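PDB 4OM8: 5-formyl-3-hydroxy-2-methylpyridine 4-carboxylate 5-dehydrogenase, which oxidises the pyridine aldehyde FHMPC with NAD(+), and can also reduce it with NADH, in the breakdown of vitamin B6. Local coordinates for residues 3-8 against 24-29; 108-113 against 132-137. One frame throughout, in Å; residues are numbered along the deposited sequence.

Interaction 1: 3-8 against 24-29; sequences RNIAII and GGLQVV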
loop_
_atom_site.group_PDB
_atom_site.type_symbol
_atom_site.label_atom_id
_atom_site.label_comp_id
_atom_site.label_asym_id
_atom_site.label_seq_id
_atom_site.Cartn_x
_atom_site.Cartn_y
_atom_site.Cartn_z
ATOM N N ARG A 3 18.386 -9.312 -27.721
ATOM C CA ARG A 3 18.821 -10.622 -27.244
ATOM C C ARG A 3 19.964 -10.482 -26.238
ATOM O O ARG A 3 20.129 -11.302 -25.342
ATOM C CB ARG A 3 19.284 -11.500 -28.412
ATOM C CG ARG A 3 18.276 -11.687 -29.528
ATOM C CD ARG A 3 17.078 -12.514 -29.079
ATOM N NE ARG A 3 16.377 -13.074 -30.236
ATOM C CZ ARG A 3 15.095 -13.428 -30.239
ATOM N NH1 ARG A 3 14.342 -13.267 -29.150
ATOM N NH2 ARG A 3 14.556 -13.922 -31.350
ATOM N N ASN A 4 20.776 -9.446 -26.420
ATOM C CA ASN A 4 21.991 -9.280 -25.637
ATOM C C ASN A 4 21.904 -8.027 -24.793
ATOM O O ASN A 4 21.702 -6.934 -25.310
ATOM C CB ASN A 4 23.211 -9.231 -26.561
ATOM C CG ASN A 4 23.283 -10.436 -27.481
ATOM O OD1 ASN A 4 23.029 -11.565 -27.061
ATOM N ND2 ASN A 4 23.619 -10.199 -28.741
ATOM N N ILE A 5 22.034 -8.201 -23.484
ATOM C CA ILE A 5 21.884 -7.102 -22.550
ATOM C C ILE A 5 23.178 -6.892 -21.778
ATOM O O ILE A 5 23.823 -7.852 -21.346
ATOM C CB ILE A 5 20.725 -7.372 -21.578
ATOM C CG1 ILE A 5 19.423 -7.520 -22.377
ATOM C CG2 ILE A 5 20.635 -6.248 -20.528
ATOM C CD1 ILE A 5 18.197 -7.849 -21.536
ATOM N N ALA A 6 23.570 -5.633 -21.633
ATOM C CA ALA A 6 24.650 -5.260 -20.728
ATOM C C ALA A 6 24.047 -4.473 -19.578
ATOM O O ALA A 6 23.198 -3.615 -19.800
ATOM C CB ALA A 6 25.718 -4.428 -21.437
ATOM N N ILE A 7 24.492 -4.770 -18.365
ATOM C CA ILE A 7 24.156 -3.979 -17.187
ATOM C C ILE A 7 25.408 -3.281 -16.662
ATOM O O ILE A 7 26.447 -3.921 -16.446
ATOM C CB ILE A 7 23.519 -4.849 -16.077
ATOM C CG1 ILE A 7 22.202 -5.443 -16.582
ATOM C CG2 ILE A 7 23.289 -4.015 -14.820
ATOM C CD1 ILE A 7 21.619 -6.530 -15.717
ATOM N N ILE A 8 25.304 -1.962 -16.480
ATOM C CA ILE A 8 26.399 -1.156 -15.937
ATOM C C ILE A 8 26.051 -0.717 -14.523
ATOM O O ILE A 8 25.191 0.151 -14.320
ATOM C CB ILE A 8 26.671 0.080 -16.808
ATOM C CG1 ILE A 8 26.795 -0.320 -18.282
ATOM C CG2 ILE A 8 27.882 0.858 -16.286
ATOM C CD1 ILE A 8 27.865 -1.379 -18.574
ATOM N N GLY A 24 14.738 -15.019 -18.235
ATOM C CA GLY A 24 13.850 -14.811 -19.366
ATOM C C GLY A 24 14.442 -15.252 -20.699
ATOM O O GLY A 24 13.788 -15.152 -21.732
ATOM N N GLY A 25 15.673 -15.743 -20.683
ATOM C CA GLY A 25 16.287 -16.247 -21.899
ATOM C C GLY A 25 17.350 -15.333 -22.482
ATOM O O GLY A 25 18.006 -15.691 -23.448
ATOM N N LEU A 26 17.530 -14.158 -21.891
ATOM C CA LEU A 26 18.447 -13.159 -22.427
ATOM C C LEU A 26 19.888 -13.455 -22.057
ATOM O O LEU A 26 20.157 -14.068 -21.021
ATOM C CB LEU A 26 18.063 -11.769 -21.912
ATOM C CG LEU A 26 16.832 -11.059 -22.485
ATOM C CD1 LEU A 26 16.982 -10.773 -23.979
ATOM C CD2 LEU A 26 15.522 -11.796 -22.212
ATOM N N GLN A 27 20.828 -13.033 -22.905
ATOM C CA GLN A 27 22.235 -13.088 -22.545
ATOM C C GLN A 27 22.590 -11.818 -21.797
ATOM O O GLN A 27 22.377 -10.739 -22.325
ATOM C CB GLN A 27 23.113 -13.221 -23.788
ATOM C CG GLN A 27 24.592 -12.969 -23.519
ATOM C CD GLN A 27 25.399 -12.835 -24.796
ATOM O OE1 GLN A 27 25.579 -13.815 -25.532
ATOM N NE2 GLN A 27 25.897 -11.623 -25.067
ATOM N N VAL A 28 23.122 -11.948 -20.581
ATOM C CA VAL A 28 23.414 -10.777 -19.759
ATOM C C VAL A 28 24.893 -10.732 -19.422
ATOM O O VAL A 28 25.440 -11.708 -18.907
ATOM C CB VAL A 28 22.583 -10.785 -18.448
ATOM C CG1 VAL A 28 22.918 -9.576 -17.575
ATOM C CG2 VAL A 28 21.099 -10.827 -18.756
ATOM N N VAL A 29 25.542 -9.604 -19.718
ATOM C CA VAL A 29 26.906 -9.381 -19.242
ATOM C C VAL A 29 26.894 -8.112 -18.396
ATOM O O VAL A 29 26.356 -7.091 -18.808
ATOM C CB VAL A 29 27.917 -9.274 -20.403
ATOM C CG1 VAL A 29 29.334 -9.175 -19.860
ATOM C CG2 VAL A 29 27.808 -10.501 -21.305
HETATM O O HOH W 1 25.155 -9.221 -23.649
#
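Arg3 meets Leu26 and Gln27 through its backbone: Arg3 O accepts Gln27 N at 3.1 Å, while methyl CD1 of Leu26 rests against the same oxygen. The side chain of Arg3 leaves the backbone away from strand 27-29 and the residue is exposed, as suits a charged residue just ahead of the strand. Asn4 lies beside Gln27 on the face that also carries Ala6 and Val29, two polar residues at a partly exposed spot, their amide planes only 18° apart. Ile5 N donates to Gln27 O at 2.8 Å, and Ile5 O accepts Val29 N at 2.9 Å; a water that accepts from Gln27 NE2 also lies 3.0 Å from Ile5 O. With CG1 anti to the carbonyl carbon and the chain extended beyond it, Ile5 lays CD1 on Leu26 CG, 3.6 Å away. This is the first beta-alpha-beta unit of the Rossmann fold, its parallel strands 4-8 and 27-31 joined by helix 14-23. That helix ends in a Schellman motif, where Gly25 takes a positive phi of 106° that glycine tolerates easily. Ala6 faces Val29 on the side covered by helix 73-77, and its small methyl fits the close approach of that helix at Val77. At Ile7, N bonds Val29 O at 3.0 Å, while CD1 meets Val28 CG1 at 3.8 Å beneath helix 14-23, where Met17 and Ala18 press on the isoleucine.

Interaction 2: 108-113 against 132-137; sequences DTIVAS and RMVGMH. With NAD (nicotinamide-adenine-dinucleotide), chain C.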
loop_
_atom_site.group_PDB
_atom_site.type_symbol
_atom_site.label_atom_id
_atom_site.label_comp_id
_atom_site.label_asym_id
_atom_site.label_seq_id
_atom_site.Cartn_x
_atom_site.Cartn_y
_atom_site.Cartn_z
ATOM N N ASP A 108 21.558 2.019 -32.836
ATOM C CA ASP A 108 20.206 1.545 -32.573
ATOM C C ASP A 108 20.116 0.707 -31.294
ATOM O O ASP A 108 19.035 0.227 -30.941
ATOM C CB ASP A 108 19.668 0.755 -33.767
ATOM C CG ASP A 108 20.507 -0.456 -34.103
ATOM O OD1 ASP A 108 21.698 -0.499 -33.728
ATOM O OD2 ASP A 108 19.967 -1.369 -34.763
ATOM N N THR A 109 21.232 0.540 -30.587
ATOM C CA THR A 109 21.182 -0.071 -29.262
ATOM C C THR A 109 20.323 0.790 -28.336
ATOM O O THR A 109 20.492 1.994 -28.297
ATOM C CB THR A 109 22.598 -0.222 -28.686
ATOM O OG1 THR A 109 23.298 -1.213 -29.450
ATOM C CG2 THR A 109 22.572 -0.662 -27.234
ATOM N N ILE A 110 19.401 0.184 -27.591
ATOM C CA ILE A 110 18.641 0.962 -26.627
ATOM C C ILE A 110 19.478 1.130 -25.360
ATOM O O ILE A 110 20.129 0.192 -24.897
ATOM C CB ILE A 110 17.275 0.313 -26.327
ATOM C CG1 ILE A 110 16.418 0.372 -27.592
ATOM C CG2 ILE A 110 16.570 1.026 -25.170
ATOM C CD1 ILE A 110 15.113 -0.360 -27.504
ATOM N N VAL A 111 19.492 2.345 -24.830
ATOM C CA VAL A 111 20.144 2.611 -23.560
ATOM C C VAL A 111 19.084 3.018 -22.546
ATOM O O VAL A 111 18.428 4.042 -22.705
ATOM C CB VAL A 111 21.205 3.705 -23.684
ATOM C CG1 VAL A 111 21.878 3.937 -22.345
ATOM C CG2 VAL A 111 22.247 3.280 -24.722
ATOM N N ALA A 112 18.897 2.190 -21.521
ATOM C CA ALA A 112 17.899 2.452 -20.499
ATOM C C ALA A 112 18.567 2.855 -19.205
ATOM O O ALA A 112 19.619 2.320 -18.873
ATOM C CB ALA A 112 17.044 1.215 -20.273
ATOM N N SER A 113 17.980 3.802 -18.486
ATOM C CA SER A 113 18.448 4.128 -17.145
ATOM C C SER A 113 17.495 3.596 -16.096
ATOM O O SER A 113 16.277 3.713 -16.247
ATOM C CB SER A 113 18.589 5.637 -16.962
ATOM O OG SER A 113 19.032 5.929 -15.640
ATOM N N ARG A 132 16.837 6.616 -28.668
ATOM C CA ARG A 132 16.912 5.233 -28.192
ATOM C C ARG A 132 17.285 5.166 -26.707
ATOM O O ARG A 132 17.640 4.089 -26.194
ATOM C CB ARG A 132 17.902 4.395 -29.032
ATOM C CG ARG A 132 19.276 5.017 -29.340
ATOM C CD ARG A 132 20.194 5.181 -28.105
ATOM N NE ARG A 132 21.442 5.836 -28.511
ATOM C CZ ARG A 132 22.517 5.181 -28.945
ATOM N NH1 ARG A 132 22.518 3.852 -28.998
ATOM N NH2 ARG A 132 23.599 5.860 -29.327
ATOM N N MET A 133 17.211 6.301 -26.017
ATOM C CA MET A 133 17.395 6.301 -24.565
ATOM C C MET A 133 16.057 6.479 -23.868
ATOM O O MET A 133 15.223 7.273 -24.288
ATOM C CB MET A 133 18.363 7.384 -24.101
ATOM C CG MET A 133 18.372 7.518 -22.576
ATOM S SD MET A 133 19.715 8.493 -21.911
ATOM C CE MET A 133 21.084 7.362 -22.095
ATOM N N VAL A 134 15.864 5.717 -22.796
ATOM C CA VAL A 134 14.571 5.606 -22.136
ATOM C C VAL A 134 14.780 5.273 -20.671
ATOM O O VAL A 134 15.837 4.750 -20.293
ATOM C CB VAL A 134 13.724 4.500 -22.832
ATOM C CG1 VAL A 134 14.376 3.124 -22.668
ATOM C CG2 VAL A 134 12.282 4.479 -22.345
ATOM N N GLY A 135 13.789 5.573 -19.842
ATOM C CA GLY A 135 13.812 5.094 -18.474
ATOM C C GLY A 135 13.240 3.695 -18.376
ATOM O O GLY A 135 12.206 3.397 -18.971
ATOM N N MET A 136 13.946 2.821 -17.661
ATOM C CA MET A 136 13.457 1.486 -17.339
ATOM C C MET A 136 13.668 1.332 -15.842
ATOM O O MET A 136 14.749 0.954 -15.387
ATOM C CB MET A 136 14.206 0.409 -18.128
ATOM C CG MET A 136 13.681 -0.997 -17.943
ATOM S SD MET A 136 14.859 -2.171 -18.646
ATOM C CE MET A 136 13.854 -3.661 -18.699
ATOM N N HIS A 137 12.631 1.665 -15.078
ATOM C CA HIS A 137 12.787 1.852 -13.649
ATOM C C HIS A 137 12.265 0.641 -12.888
ATOM O O HIS A 137 11.061 0.428 -12.788
ATOM C CB HIS A 137 12.068 3.125 -13.211
ATOM C CG HIS A 137 12.146 3.383 -11.745
ATOM N ND1 HIS A 137 11.031 3.376 -10.938
ATOM C CD2 HIS A 137 13.202 3.645 -10.937
ATOM C CE1 HIS A 137 11.394 3.632 -9.693
ATOM N NE2 HIS A 137 12.704 3.805 -9.665
HETATM P PA NAD C . 24.212 1.297 -5.482
HETATM O O1A NAD C . 24.930 2.495 -4.884
HETATM O O2A NAD C . 23.812 0.123 -4.603
HETATM O O5B NAD C . 25.127 0.731 -6.679
HETATM C C5B NAD C . 25.763 1.592 -7.624
HETATM C C4B NAD C . 26.879 0.802 -8.290
HETATM O O4B NAD C . 27.391 1.542 -9.399
HETATM C C3B NAD C . 28.038 0.560 -7.324
HETATM O O3B NAD C . 28.321 -0.843 -7.229
HETATM C C2B NAD C . 29.193 1.337 -7.944
HETATM O O2B NAD C . 30.488 0.753 -7.731
HETATM C C1B NAD C . 28.811 1.332 -9.410
HETATM N N9A NAD C . 29.436 2.372 -10.246
HETATM C C8A NAD C . 29.754 3.632 -9.905
HETATM N N7A NAD C . 30.290 4.292 -10.962
HETATM C C5A NAD C . 30.312 3.444 -12.004
HETATM C C6A NAD C . 30.747 3.489 -13.411
HETATM N N6A NAD C . 31.282 4.613 -13.947
HETATM N N1A NAD C . 30.594 2.369 -14.150
HETATM C C2A NAD C . 30.069 1.242 -13.638
HETATM N N3A NAD C . 29.654 1.131 -12.366
HETATM C C4A NAD C . 29.754 2.180 -11.521
HETATM O O3 NAD C . 22.966 1.885 -6.319
HETATM P PN NAD C . 21.548 1.166 -6.568
HETATM O O1N NAD C . 20.697 1.278 -5.317
HETATM O O2N NAD C . 21.714 -0.193 -7.210
HETATM O O5D NAD C . 20.899 2.145 -7.659
HETATM C C5D NAD C . 21.458 2.291 -8.971
HETATM C C4D NAD C . 20.505 3.160 -9.783
HETATM O O4D NAD C . 19.217 2.554 -9.729
HETATM C C3D NAD C . 20.337 4.553 -9.199
HETATM O O3D NAD C . 20.046 5.434 -10.287
HETATM C C2D NAD C . 19.099 4.443 -8.330
HETATM O O2D NAD C . 18.398 5.687 -8.227
HETATM C C1D NAD C . 18.271 3.435 -9.108
HETATM N N1N NAD C . 17.322 2.652 -8.300
HETATM C C2N NAD C . 17.569 2.309 -7.019
HETATM C C3N NAD C . 16.637 1.545 -6.311
HETATM C C7N NAD C . 16.830 1.159 -4.868
HETATM O O7N NAD C . 17.942 1.034 -4.376
HETATM N N7N NAD C . 15.729 0.978 -4.141
HETATM C C4N NAD C . 15.464 1.137 -6.935
HETATM C C5N NAD C . 15.247 1.495 -8.258
HETATM C C6N NAD C . 16.205 2.249 -8.921
#
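Arg132 reaches over to the residues just before strand 110-113 and offers NH1 to Thr109 O, 2.8 Å away, in the one of its two modelled conformers described here. The bond lies in the guanidinium plane and uses a lone pair in the carbonyl plane. Reaching it takes a compact chain: CG sits between the backbone N and the carbonyl carbon (chi1 46°) and the next torsion bends again, which carries the aliphatic part closely past the same oxygen. NH1 also bonds Gly106 O, and NE bonds Ser128 O, so this buried arginine ties together carbonyls of two loops, the one before strand 110-113 and the one before strand 133-137.

Strands 110-113 and 133-137 are parallel neighbours in the Rossmann sheet, joined by a beta-alpha-beta connection through helix 120-123. Their ladder runs from Val111 N to Arg132 O, through Val134 N to Val111 O and Ser113 N to Val134 O, to Met136 N on Ser113 O at 2.9 Å. On the face carrying Ala112, the small methyl CB lets Met136 CB approach to 3.6 Å; Ile110 CG2 and Val134 CG1 meet at 3.9 Å, and helix 158-170 covers Ile110, Val134 and Met136. On the other face, the flexible Met133, bent at its last torsion in the conformer described, touches Val111 CG1 with CE. Ser113 turns its hydroxyl to Glu85, a polar choice suited to the cofactor end of the strand.

His137, inferred to be important for catalysis, finishes the second strand. An imidazole suits this place because both nitrogens are engaged: ND1 bonds Glu149 OE1, a histidine-glutamate pairing as in related 3-hydroxyacyl-CoA dehydrogenases, and NE2, bonded to Ser116 OG, lies 3.7 Å from C5N of the nicotinamide ring.

Overall arrangement
Interactions 1 and 2 belong to one NAD-binding sheet, with strand 82-85 lying between strands 4-8 and 110-113. Their centres are 14 Å apart and their nearest atoms about 7 Å, so they do not touch; Leu82 and Ile84 of the intervening strand pack against side chains of both. The cofactor spans the strand ends of the two. Ile8, at the end of interaction 1, comes within 3.5 Å of adenine C2A through its CG2, whereas interaction 2 delivers His137 to the nicotinamide and so lies nearer the reacting end. A separate link to the cofactor runs through Ser113, about 4 Å, side chain to side chain, from Lys94, which is hydrogen-bonded to NAD.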